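Local coordinates for protein diacylglycerol kinase (Bacillus anthracis, PDB 3S40) that probably phosphorylates diacylglycerol to phosphatidic acid, using ATP as the phosphate donor, at residues E267-E271 with L280-C284; M200-G204 with G222-I226; E179-I185 with D194-V199; T80-A84 with G291-M295. One frame throughout, in Å; residues are numbered along the deposited sequence.

Interaction 1 of 4, residues E267-E271 with L280-C284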
# COMPACT_ATOMS: atom_id res chain seq x y z
N GLU A 267 25.88 -7.32 3.32
CA GLU A 267 27.29 -7.49 2.99
C GLU A 267 27.67 -6.61 1.80
O GLU A 267 28.59 -5.80 1.89
CB GLU A 267 27.57 -8.95 2.64
CG GLU A 267 29.01 -9.38 2.84
CD GLU A 267 29.39 -9.48 4.31
OE1 GLU A 267 28.48 -9.45 5.17
OE2 GLU A 267 30.60 -9.59 4.61
N GLU A 268 26.96 -6.79 0.70
CA GLU A 268 27.12 -5.94 -0.47
C GLU A 268 25.81 -5.22 -0.73
O GLU A 268 24.74 -5.78 -0.52
CB GLU A 268 27.45 -6.78 -1.70
CG GLU A 268 28.83 -7.41 -1.69
CD GLU A 268 29.12 -8.13 -2.99
OE1 GLU A 268 30.19 -7.90 -3.58
OE2 GLU A 268 28.25 -8.93 -3.42
N GLU A 269 25.90 -3.98 -1.20
CA GLU A 269 24.71 -3.26 -1.62
C GLU A 269 23.76 -4.18 -2.40
O GLU A 269 24.19 -4.91 -3.30
CB GLU A 269 25.09 -2.07 -2.48
CG GLU A 269 23.94 -1.41 -3.19
CD GLU A 269 24.28 -0.02 -3.69
OE1 GLU A 269 25.21 0.61 -3.12
OE2 GLU A 269 23.64 0.44 -4.66
N LYS A 270 22.49 -4.16 -2.02
CA LYS A 270 21.44 -4.85 -2.78
C LYS A 270 20.34 -3.85 -3.18
O LYS A 270 20.20 -2.79 -2.56
CB LYS A 270 20.83 -6.01 -1.97
CG LYS A 270 21.85 -7.07 -1.54
CD LYS A 270 21.18 -8.24 -0.83
CE LYS A 270 20.40 -9.12 -1.81
NZ LYS A 270 21.29 -10.00 -2.62
N GLU A 271 19.58 -4.20 -4.20
CA GLU A 271 18.53 -3.31 -4.69
C GLU A 271 17.24 -3.54 -3.91
O GLU A 271 16.94 -4.66 -3.50
CB GLU A 271 18.29 -3.56 -6.18
CG GLU A 271 17.15 -2.75 -6.76
CD GLU A 271 16.97 -3.00 -8.25
OE1 GLU A 271 17.22 -4.15 -8.69
OE2 GLU A 271 16.59 -2.06 -8.98
N LEU A 280 15.77 2.30 -4.39
CA LEU A 280 16.51 2.31 -3.14
C LEU A 280 17.50 1.17 -3.16
O LEU A 280 17.55 0.39 -4.11
CB LEU A 280 15.56 2.17 -1.93
CG LEU A 280 14.67 3.37 -1.58
CD1 LEU A 280 13.43 2.92 -0.83
CD2 LEU A 280 15.45 4.40 -0.78
N HIS A 281 18.28 1.06 -2.09
CA HIS A 281 19.23 -0.03 -1.96
C HIS A 281 19.85 0.06 -0.58
O HIS A 281 19.89 1.14 0.01
CB HIS A 281 20.32 0.10 -3.03
CG HIS A 281 20.99 1.43 -3.03
ND1 HIS A 281 21.78 1.86 -1.99
CD2 HIS A 281 20.98 2.44 -3.93
CE1 HIS A 281 22.23 3.08 -2.25
NE2 HIS A 281 21.76 3.45 -3.43
N THR A 282 20.31 -1.07 -0.07
CA THR A 282 20.95 -1.11 1.24
C THR A 282 22.23 -0.27 1.25
O THR A 282 22.83 -0.05 0.20
CB THR A 282 21.30 -2.57 1.65
OG1 THR A 282 22.01 -3.23 0.59
CG2 THR A 282 20.03 -3.35 1.97
N PRO A 283 22.64 0.21 2.44
CA PRO A 283 21.91 0.06 3.70
C PRO A 283 20.69 0.98 3.72
O PRO A 283 20.56 1.84 2.85
CB PRO A 283 22.93 0.51 4.76
CG PRO A 283 23.83 1.44 4.03
CD PRO A 283 23.93 0.91 2.62
N CYS A 284 19.82 0.80 4.71
CA CYS A 284 18.53 1.47 4.70
C CYS A 284 17.93 1.66 6.10
O CYS A 284 17.92 0.72 6.91
CB CYS A 284 17.56 0.70 3.79
SG CYS A 284 16.12 1.63 3.29
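Thr282, Glu269 and His281 carry this contact between the loop 267-271 and the segment 280-284. Thr282 is buried and makes both hydrogen bonds between the segments. Its hydroxyl OG1 accepts the backbone N-H of Lys270, with Lys270 N to Thr282 OG1 at 2.8 Å and a fairly straight approach at the hydrogen. Its own backbone N donates back to Lys270 O over 3.0 Å. Chi1 of 51° sets OG1 between the backbone N and the carbonyl carbon, on the side where Lys270 N arrives. The same hydroxyl is hydrogen-bonded to Thr266 OG1, at the end of strand 261-266. Glu269 reaches across with an extended chain (chi1 169°, CG anti to the backbone N) that carries the carboxylate to the ring of His281. There it lies stacked over one face of the imidazole, the two planes 13° apart. OE2 sits above the rim of that face, 3.3 Å from His281 CG. The ring is held in turn by His281 ND1, which donates to Thr282 O at 3.1 Å, close to the ring plane but well above the carbonyl plane of the acceptor. Glu271 pairs with His281 as an antiparallel non-hydrogen-bonded pair. Lys270 directs its bent side chain away from the 280-284 segment and makes a cation-pi contact with Phe181. The contact is thus polar and lies at the surface. Two bonds fix the backbone of Lys270 to Thr282, and the carboxylate over the imidazole would probably favour a protonated His281.

Interaction 2 of 4, residues M200-G204 with G222-I226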
# COMPACT_ATOMS: atom_id res chain seq x y z
N MSE A 200 11.73 -8.67 4.18
CA MSE A 200 10.66 -7.74 3.93
C MSE A 200 10.12 -6.99 5.12
O MSE A 200 10.13 -7.48 6.25
CB MSE A 200 9.54 -8.42 3.19
CG MSE A 200 9.81 -8.38 1.73
SE MSE A 200 8.40 -9.22 0.85
CE MSE A 200 6.90 -8.24 1.70
N VAL A 201 9.67 -5.78 4.82
CA VAL A 201 9.10 -4.87 5.78
C VAL A 201 7.71 -4.52 5.28
O VAL A 201 7.56 -3.89 4.24
CB VAL A 201 9.95 -3.60 5.89
CG1 VAL A 201 9.46 -2.73 7.04
CG2 VAL A 201 11.39 -3.99 6.10
N GLY A 202 6.69 -4.94 6.02
CA GLY A 202 5.32 -4.83 5.56
C GLY A 202 4.48 -3.82 6.32
O GLY A 202 4.63 -3.64 7.52
N ASN A 203 3.56 -3.19 5.59
CA ASN A 203 2.63 -2.25 6.17
C ASN A 203 1.22 -2.58 5.74
O ASN A 203 0.29 -2.51 6.52
CB ASN A 203 2.95 -0.82 5.75
CG ASN A 203 2.11 0.21 6.49
OD1 ASN A 203 2.02 0.19 7.72
ND2 ASN A 203 1.46 1.09 5.75
N GLY A 204 1.07 -2.94 4.47
CA GLY A 204 -0.21 -3.31 3.91
C GLY A 204 -0.58 -4.76 4.20
O GLY A 204 0.28 -5.60 4.45
N GLY A 222 0.63 1.17 14.09
CA GLY A 222 1.74 1.98 14.55
C GLY A 222 3.11 1.33 14.49
O GLY A 222 4.09 1.88 15.00
N THR A 223 3.19 0.16 13.88
CA THR A 223 4.49 -0.50 13.71
C THR A 223 4.60 -1.08 12.31
O THR A 223 3.61 -1.18 11.58
CB THR A 223 4.73 -1.64 14.73
OG1 THR A 223 3.85 -2.74 14.43
CG2 THR A 223 4.49 -1.18 16.16
N LEU A 224 5.83 -1.47 11.97
CA LEU A 224 6.13 -2.16 10.73
C LEU A 224 6.48 -3.59 11.06
O LEU A 224 7.00 -3.87 12.16
CB LEU A 224 7.33 -1.49 10.07
CG LEU A 224 6.98 -0.11 9.54
CD1 LEU A 224 8.17 0.54 8.87
CD2 LEU A 224 5.82 -0.26 8.56
N ASP A 225 6.22 -4.49 10.11
CA ASP A 225 6.52 -5.91 10.27
C ASP A 225 7.75 -6.33 9.49
O ASP A 225 7.77 -6.28 8.25
CB ASP A 225 5.32 -6.77 9.86
CG ASP A 225 4.21 -6.75 10.89
OD1 ASP A 225 3.94 -7.81 11.51
OD2 ASP A 225 3.63 -5.67 11.09
N ILE A 226 8.79 -6.72 10.22
CA ILE A 226 9.98 -7.28 9.61
C ILE A 226 9.74 -8.76 9.42
O ILE A 226 9.30 -9.46 10.33
CB ILE A 226 11.20 -7.11 10.52
CG1 ILE A 226 11.44 -5.63 10.83
CG2 ILE A 226 12.42 -7.75 9.88
CD1 ILE A 226 12.60 -5.38 11.78
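Met200, present as selenomethionine, meets the neighbouring strand through its carbonyl. Met200 O receives a CA-H...O contact from Ile226 CA at 3.4 Å. Val201 comes next and forms an antiparallel non-hydrogen-bonded pair with Ile226. Its CA makes a short CA-H...O contact, with Val201 CA 3.1 Å from Asp225 O. Its branch CG1, anti to the backbone N (chi1 -172°), touches Leu224 CB at 3.9 Å and lies about as near to Leu224 CD1. Gly202 then makes the hydrogen-bonded pair with Asp225. Gly202 N donates to Asp225 O at 2.8 Å, and Asp225 N returns the bond to Gly202 O at 3.2 Å. Leu224 CD2 also lies against Gly202 O. Asn203 ends the contact beyond the strand, with its OD1 3.9 Å from Leu224 CD2. Its ND2 is bound to the carbonyls of Leu139 and Asp129. The carboxylate of Asp225 is engaged by Lys258 in a salt bridge and by His256 in a hydrogen bond. The two strands are neighbours in an antiparallel sheet, where 198-202 lies between 224-230 and 141-144. Val201, Leu224 and Ile226 pack on strands 284-296 and 261-266 of the other antiparallel sheet, as in a beta-sandwich core.

Interaction 3 of 4, residues E179-I185 with D194-V199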
# COMPACT_ATOMS: atom_id res chain seq x y z
N GLU A 179 22.12 -17.67 -3.95
CA GLU A 179 20.75 -17.27 -3.65
C GLU A 179 20.64 -16.57 -2.30
O GLU A 179 20.00 -15.53 -2.18
CB GLU A 179 19.82 -18.48 -3.68
CG GLU A 179 20.22 -19.57 -2.71
CD GLU A 179 19.06 -20.49 -2.35
OE1 GLU A 179 18.02 -20.41 -3.03
OE2 GLU A 179 19.20 -21.27 -1.39
N THR A 180 21.28 -17.14 -1.28
CA THR A 180 21.21 -16.59 0.07
C THR A 180 22.21 -15.45 0.24
O THR A 180 23.24 -15.42 -0.43
CB THR A 180 21.47 -17.65 1.15
OG1 THR A 180 22.88 -17.78 1.38
CG2 THR A 180 20.91 -19.00 0.73
N PHE A 181 21.90 -14.52 1.13
CA PHE A 181 22.77 -13.38 1.40
C PHE A 181 22.69 -12.99 2.87
O PHE A 181 21.63 -13.11 3.48
CB PHE A 181 22.39 -12.18 0.52
CG PHE A 181 20.99 -11.70 0.75
CD1 PHE A 181 20.70 -10.84 1.79
CD2 PHE A 181 19.95 -12.13 -0.08
CE1 PHE A 181 19.40 -10.40 2.01
CE2 PHE A 181 18.65 -11.69 0.13
CZ PHE A 181 18.37 -10.83 1.18
N PRO A 182 23.81 -12.52 3.43
CA PRO A 182 23.86 -12.12 4.84
C PRO A 182 23.22 -10.75 5.07
O PRO A 182 23.30 -9.85 4.23
CB PRO A 182 25.37 -12.04 5.12
CG PRO A 182 25.95 -11.66 3.81
CD PRO A 182 25.11 -12.34 2.76
N VAL A 183 22.58 -10.61 6.23
CA VAL A 183 21.87 -9.41 6.57
C VAL A 183 22.05 -9.14 8.05
O VAL A 183 22.21 -10.06 8.86
CB VAL A 183 20.35 -9.53 6.25
CG1 VAL A 183 19.63 -10.41 7.29
CG2 VAL A 183 19.69 -8.16 6.17
N LYS A 184 22.03 -7.86 8.39
CA LYS A 184 22.11 -7.42 9.77
C LYS A 184 20.96 -6.44 9.95
O LYS A 184 20.82 -5.48 9.18
CB LYS A 184 23.45 -6.71 9.99
CG LYS A 184 23.92 -6.67 11.43
CD LYS A 184 25.37 -6.23 11.52
CE LYS A 184 26.21 -6.77 10.35
NZ LYS A 184 26.14 -8.25 10.20
N ILE A 185 20.11 -6.70 10.95
CA ILE A 185 18.95 -5.84 11.16
C ILE A 185 18.93 -5.31 12.58
O ILE A 185 18.96 -6.08 13.53
CB ILE A 185 17.61 -6.57 10.89
CG1 ILE A 185 17.58 -7.15 9.47
CG2 ILE A 185 16.42 -5.64 11.11
CD1 ILE A 185 16.35 -8.01 9.15
N ASP A 194 21.91 -12.84 10.23
CA ASP A 194 21.74 -14.18 9.68
C ASP A 194 21.86 -14.23 8.17
O ASP A 194 22.14 -13.23 7.51
CB ASP A 194 20.39 -14.77 10.12
CG ASP A 194 20.52 -16.20 10.61
OD1 ASP A 194 21.40 -16.46 11.47
OD2 ASP A 194 19.74 -17.06 10.14
N GLU A 195 21.67 -15.43 7.64
CA GLU A 195 21.70 -15.68 6.21
C GLU A 195 20.25 -15.79 5.75
O GLU A 195 19.52 -16.69 6.17
CB GLU A 195 22.43 -16.99 5.92
CG GLU A 195 22.88 -17.19 4.48
CD GLU A 195 24.13 -16.40 4.15
OE1 GLU A 195 24.55 -15.56 4.97
OE2 GLU A 195 24.71 -16.63 3.06
N ALA A 196 19.84 -14.87 4.88
CA ALA A 196 18.46 -14.80 4.43
C ALA A 196 18.35 -14.92 2.92
O ALA A 196 19.24 -14.48 2.20
CB ALA A 196 17.82 -13.49 4.88
N VAL A 197 17.25 -15.50 2.46
CA VAL A 197 16.95 -15.51 1.04
C VAL A 197 16.03 -14.33 0.70
O VAL A 197 16.05 -13.82 -0.43
CB VAL A 197 16.32 -16.85 0.60
CG1 VAL A 197 15.38 -17.40 1.68
CG2 VAL A 197 15.58 -16.68 -0.71
N LEU A 198 15.25 -13.88 1.68
CA LEU A 198 14.29 -12.80 1.47
C LEU A 198 14.11 -11.94 2.73
O LEU A 198 13.99 -12.46 3.83
CB LEU A 198 12.94 -13.38 1.04
CG LEU A 198 11.76 -12.40 0.97
CD1 LEU A 198 11.80 -11.59 -0.32
CD2 LEU A 198 10.46 -13.15 1.08
N VAL A 199 14.11 -10.63 2.55
CA VAL A 199 13.84 -9.73 3.67
C VAL A 199 12.73 -8.77 3.31
O VAL A 199 12.76 -8.12 2.27
CB VAL A 199 15.07 -8.92 4.06
CG1 VAL A 199 14.74 -8.00 5.23
CG2 VAL A 199 16.23 -9.85 4.41
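Phe181 packs against the corner where strand 190-196 gives way to strand 198-202. From CB, a chi1 of 61° places CG between its own backbone N and carbonyl carbon. This lays the ring over Ala196 O, which sits 3.3 Å above one face and toward the rim. CD2 is 3.4 Å from that oxygen. Further out, CE2 meets Val197 O obliquely at 3.4 Å. CE1 approaches Ala196 CB and Val199 CG2, and the tip atom CZ is 4.0 Å from Val199 CG2. Ala196 O thus serves two parts of Phe181, because it also accepts the backbone N-H of Phe181 at 2.9 Å. On the other face of the hairpin, Thr180 OG1 donates to Glu195 OE2 at 2.7 Å, meeting the carboxylate on its anti side. Glu195 bends at chi2 (78°) to bring OE1 beside the Pro182 ring, 3.6 Å from Pro182 CB. Val183 and Asp194 add a second pair of backbone bonds, with Val183 N to Asp194 O at 2.9 Å. Val183 and Ile185 touch Val199 through their methyl groups. Val197 and Leu198 both face Val229, forming a classic beta bulge. The arrangement is that of an antiparallel beta hairpin whose second strand turns a corner into another sheet, in the beta-sandwich-like domain of this family.

Interaction 4 of 4, residues T80-A84 with G291-M295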
# COMPACT_ATOMS: atom_id res chain seq x y z
N THR A 80 0.08 8.25 -3.45
CA THR A 80 0.78 8.14 -2.16
C THR A 80 2.00 9.03 -2.16
O THR A 80 2.19 9.83 -1.26
CB THR A 80 1.36 6.73 -1.96
OG1 THR A 80 0.33 5.76 -2.08
CG2 THR A 80 2.04 6.62 -0.59
N ASN A 81 2.82 8.85 -3.18
CA ASN A 81 4.00 9.66 -3.36
C ASN A 81 3.72 11.13 -3.59
O ASN A 81 4.50 11.98 -3.20
CB ASN A 81 4.85 9.11 -4.49
CG ASN A 81 5.80 8.06 -4.01
OD1 ASN A 81 7.00 8.32 -3.88
ND2 ASN A 81 5.27 6.89 -3.67
N GLY A 82 2.61 11.41 -4.25
CA GLY A 82 2.20 12.79 -4.45
C GLY A 82 1.84 13.45 -3.14
O GLY A 82 2.28 14.56 -2.85
N LEU A 83 1.05 12.78 -2.32
CA LEU A 83 0.52 13.40 -1.11
C LEU A 83 1.45 13.32 0.08
O LEU A 83 1.54 14.27 0.87
CB LEU A 83 -0.80 12.74 -0.74
CG LEU A 83 -2.11 13.35 -1.25
CD1 LEU A 83 -1.86 14.53 -2.16
CD2 LEU A 83 -2.98 12.30 -1.93
N ALA A 84 2.15 12.20 0.22
CA ALA A 84 2.84 11.93 1.48
C ALA A 84 3.76 13.07 1.95
O ALA A 84 3.78 13.41 3.13
CB ALA A 84 3.59 10.60 1.42
N GLY A 291 -0.61 7.32 11.36
CA GLY A 291 -1.80 8.04 10.98
C GLY A 291 -1.56 9.18 10.02
O GLY A 291 -2.25 10.19 10.07
N HIS A 292 -0.60 9.00 9.12
CA HIS A 292 -0.16 10.06 8.21
C HIS A 292 -1.22 10.39 7.16
O HIS A 292 -1.38 11.55 6.78
CB HIS A 292 1.14 9.64 7.52
CG HIS A 292 1.84 10.74 6.78
ND1 HIS A 292 2.38 11.85 7.41
CD2 HIS A 292 2.11 10.90 5.46
CE1 HIS A 292 2.95 12.63 6.51
NE2 HIS A 292 2.80 12.07 5.32
N PHE A 293 -1.94 9.38 6.68
CA PHE A 293 -3.08 9.60 5.80
C PHE A 293 -4.35 9.29 6.55
O PHE A 293 -4.36 8.52 7.50
CB PHE A 293 -3.04 8.66 4.58
CG PHE A 293 -2.01 9.03 3.54
CD1 PHE A 293 -1.53 10.32 3.45
CD2 PHE A 293 -1.55 8.08 2.63
CE1 PHE A 293 -0.59 10.66 2.47
CE2 PHE A 293 -0.60 8.41 1.67
CZ PHE A 293 -0.12 9.71 1.59
N THR A 294 -5.43 9.91 6.10
CA THR A 294 -6.78 9.45 6.37
C THR A 294 -7.33 8.86 5.06
O THR A 294 -7.17 9.45 3.98
CB THR A 294 -7.70 10.60 6.85
OG1 THR A 294 -7.81 11.59 5.83
CG2 THR A 294 -7.11 11.24 8.11
N MSE A 295 -8.02 7.73 5.17
CA MSE A 295 -8.53 7.05 4.00
C MSE A 295 -9.95 6.55 4.20
O MSE A 295 -10.36 6.17 5.30
CB MSE A 295 -7.59 5.89 3.63
CG MSE A 295 -6.16 6.34 3.50
SE MSE A 295 -5.00 5.22 2.41
CE MSE A 295 -5.94 5.33 0.69
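His292 supplies the one hydrogen bond between the segments. Its NE2 donates to Ala84 O at 2.7 Å, and the angle at the hydrogen is a nearly straight 168°. The N-H meets a lone pair of the oxygen in the carbonyl plane, and the acceptor lies almost exactly in the imidazole plane. With CG anti to the backbone N (chi1 -168°), His292 reaches the carbonyl of Ala84. The other side-chain contacts centre on the Phe293 ring and are mostly apolar. Its CE1 touches Leu83 CB obliquely at 3.8 Å, and CZ meets Ala84 CB at 3.8 Å. On the other side of the tip, CE2 lies 3.9 Å from Thr80 CG2, the two side chains crossing at about a right angle. Backbone polar atoms approach the ring edge: Ala84 N is 3.6 Å from Phe293 CZ, and Thr80 O is similarly close. Ala84 N is itself bonded to Thr80 O (2.8 Å). The contact sets helix 73-83 of the catalytic-domain range against strand 284-296 of the C-terminal beta-sandwich-like range, where His292 and Phe293 face Val128 in a classic beta bulge. This implies a mainly apolar, buried join, with His292 giving the Ala84 carbonyl a directed N-H.

How the interactions relate
Interactions 1, 2 and 3 all lie in the range of the C-terminal beta-sandwich-like domain and reach the same antiparallel sheet. Along the chain, interaction 3 closes first, then interaction 2, then interaction 1. Interaction 4 encloses all three, joining helix 73-83 of the catalytic range to strand 284-296. Centres of interactions 1 and 3 are about 12 Å apart, and they touch through Glu267 with Pro182. Interactions 2 and 3 share strand 198-202 and meet at Ile226 and Ile185. The centre of interaction 4 lies about 31 Å from that of interaction 3 but about 16 Å from that of interaction 2. The set thus ties the sandwich together internally and links it to the catalytic region.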